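Local coordinates for protein esterase (PDB 3DOH) that probably hydrolyses carboxylic esters, as a heat-stable esterase whose alpha/beta-hydrolase domain is preceded by an immunoglobulin-like domain, at residues Ala24-Tyr29 against Gly78-Leu83. Numbering follows the deposited sequence.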
loop_
_atom_site.group_PDB
_atom_site.type_symbol
_atom_site.label_atom_id
_atom_site.label_comp_id
_atom_site.label_asym_id
_atom_site.label_seq_id
_atom_site.Cartn_x
_atom_site.Cartn_y
_atom_site.Cartn_z
ATOM N N ALA A 24 -23.985 0.027 -17.772
ATOM C CA ALA A 24 -24.579 1.284 -17.358
ATOM C C ALA A 24 -26.020 1.126 -16.907
ATOM O O ALA A 24 -26.658 0.116 -17.175
ATOM C CB ALA A 24 -24.446 2.317 -18.442
ATOM N N VAL A 25 -26.495 2.109 -16.168
ATOM C CA VAL A 25 -27.873 2.190 -15.790
ATOM C C VAL A 25 -28.312 3.568 -16.258
ATOM O O VAL A 25 -27.664 4.576 -15.945
ATOM C CB VAL A 25 -28.023 2.031 -14.260
ATOM C CG1 VAL A 25 -29.320 2.606 -13.796
ATOM C CG2 VAL A 25 -27.907 0.575 -13.857
ATOM N N VAL A 26 -29.383 3.593 -17.041
ATOM C CA VAL A 26 -29.969 4.848 -17.530
ATOM C C VAL A 26 -31.350 5.115 -16.918
ATOM O O VAL A 26 -32.268 4.289 -17.016
ATOM C CB VAL A 26 -30.099 4.848 -19.073
ATOM C CG1 VAL A 26 -30.908 6.019 -19.546
ATOM C CG2 VAL A 26 -28.722 4.878 -19.737
ATOM N N ILE A 27 -31.501 6.281 -16.305
ATOM C CA ILE A 27 -32.765 6.655 -15.679
ATOM C C ILE A 27 -33.439 7.711 -16.539
ATOM O O ILE A 27 -32.814 8.701 -16.874
ATOM C CB ILE A 27 -32.557 7.225 -14.248
ATOM C CG1 ILE A 27 -31.636 6.293 -13.413
ATOM C CG2 ILE A 27 -33.932 7.546 -13.611
ATOM C CD1 ILE A 27 -30.922 6.921 -12.244
ATOM N N GLU A 28 -34.695 7.480 -16.922
ATOM C CA GLU A 28 -35.472 8.497 -17.652
ATOM C C GLU A 28 -36.304 9.273 -16.651
ATOM O O GLU A 28 -37.275 8.742 -16.087
ATOM C CB GLU A 28 -36.373 7.905 -18.753
ATOM C CG GLU A 28 -37.197 8.987 -19.487
ATOM C CD GLU A 28 -37.885 8.515 -20.788
ATOM O OE1 GLU A 28 -38.482 7.417 -20.855
ATOM O OE2 GLU A 28 -37.832 9.283 -21.767
ATOM N N TYR A 29 -35.904 10.518 -16.434
ATOM C CA TYR A 29 -36.598 11.426 -15.544
ATOM C C TYR A 29 -37.804 12.108 -16.208
ATOM O O TYR A 29 -37.833 12.243 -17.435
ATOM C CB TYR A 29 -35.595 12.454 -15.034
ATOM C CG TYR A 29 -34.777 11.916 -13.871
ATOM C CD1 TYR A 29 -35.300 11.911 -12.572
ATOM C CD2 TYR A 29 -33.493 11.396 -14.067
ATOM C CE1 TYR A 29 -34.559 11.421 -11.499
ATOM C CE2 TYR A 29 -32.738 10.911 -13.003
ATOM C CZ TYR A 29 -33.273 10.920 -11.721
ATOM O OH TYR A 29 -32.543 10.426 -10.650
ATOM N N GLY A 78 -30.493 16.422 -20.217
ATOM C CA GLY A 78 -31.701 15.856 -20.819
ATOM C C GLY A 78 -32.514 15.030 -19.851
ATOM O O GLY A 78 -32.240 15.005 -18.661
ATOM N N LYS A 79 -33.519 14.333 -20.360
ATOM C CA LYS A 79 -34.322 13.485 -19.492
ATOM C C LYS A 79 -33.600 12.184 -19.125
ATOM O O LYS A 79 -34.002 11.480 -18.189
ATOM C CB LYS A 79 -35.721 13.232 -20.091
ATOM C CG LYS A 79 -35.729 12.525 -21.438
ATOM C CD LYS A 79 -36.659 13.219 -22.436
ATOM C CE LYS A 79 -38.081 12.673 -22.355
ATOM N NZ LYS A 79 -38.666 12.410 -23.732
ATOM N N TYR A 80 -32.530 11.854 -19.830
ATOM C CA TYR A 80 -31.833 10.622 -19.490
ATOM C C TYR A 80 -30.604 10.879 -18.640
ATOM O O TYR A 80 -29.750 11.714 -18.983
ATOM C CB TYR A 80 -31.444 9.855 -20.743
ATOM C CG TYR A 80 -32.606 9.416 -21.565
ATOM C CD1 TYR A 80 -33.315 8.279 -21.219
ATOM C CD2 TYR A 80 -33.008 10.137 -22.692
ATOM C CE1 TYR A 80 -34.393 7.845 -21.967
ATOM C CE2 TYR A 80 -34.112 9.715 -23.456
ATOM C CZ TYR A 80 -34.790 8.554 -23.078
ATOM O OH TYR A 80 -35.872 8.093 -23.772
ATOM N N VAL A 81 -30.513 10.164 -17.529
ATOM C CA VAL A 81 -29.319 10.197 -16.715
ATOM C C VAL A 81 -28.628 8.829 -16.790
ATOM O O VAL A 81 -29.224 7.770 -16.501
ATOM C CB VAL A 81 -29.628 10.656 -15.264
ATOM C CG1 VAL A 81 -28.480 10.313 -14.300
ATOM C CG2 VAL A 81 -29.940 12.149 -15.253
ATOM N N VAL A 82 -27.369 8.895 -17.218
ATOM C CA VAL A 82 -26.511 7.757 -17.358
ATOM C C VAL A 82 -25.592 7.625 -16.167
ATOM O O VAL A 82 -24.887 8.559 -15.794
ATOM C CB VAL A 82 -25.637 7.864 -18.622
ATOM C CG1 VAL A 82 -24.545 6.725 -18.656
ATOM C CG2 VAL A 82 -26.499 7.788 -19.858
ATOM N N LEU A 83 -25.597 6.432 -15.599
ATOM C CA LEU A 83 -24.695 6.074 -14.535
ATOM C C LEU A 83 -23.820 4.998 -15.116
ATOM O O LEU A 83 -24.296 3.899 -15.374
ATOM C CB LEU A 83 -25.488 5.453 -13.381
ATOM C CG LEU A 83 -26.610 6.258 -12.724
ATOM C CD1 LEU A 83 -27.202 5.421 -11.647
ATOM C CD2 LEU A 83 -26.085 7.579 -12.171
#
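Glu28 and Tyr80 face each other as a non-hydrogen-bonded pair of an antiparallel ladder, and their side chains run out alongside one another. From the backbone outward, CB of Tyr80 lies 4.1 Å from CG1 of Val26. Further along the ring, CD1 touches both that methyl, at 3.7 Å, and CB of Glu28, while CE1 meets the carboxylate carbon of Glu28. CZ comes to 3.4 Å from Glu28 OE2. At the tip, the OH comes to 3.0 Å from Glu28 OE2, and the carboxylate plane is turned 22° from that of the ring. Glu28 reaches this far because its CG is anti to the backbone N (chi1 179°) and the chain stays extended beyond it. The same OE2 makes a long salt bridge, 3.8 Å, to NZ of Lys79. With an alanine in place of Tyr80, CG1 of Val26 and the aliphatic part of Glu28 would probably lose their aromatic neighbour, and the carboxylate would be freer to swing.

Beneath these side chains, five backbone bonds tie the strands; Val25 with Leu83 and Ile27 with Val81 each exchange two, and Tyr29 N donates to Lys79 O at 2.8 Å. On the other face, CG2 of Val81 packs 3.8 Å from Tyr29 CE2, and Leu83 CD1 touches both Val25 CG1 and Ile27 CD1. The Tyr29 hydroxyl hydrogen-bonds Gln114.

Within the immunoglobulin-like domain, strand 19-29 is thus joined to strand 80-85, with strands 8-16 and 53-64 flanking the pair; from strand 43-48, Phe43 packs on Tyr29 and Leu83, and Val45 on Val25 and Leu83.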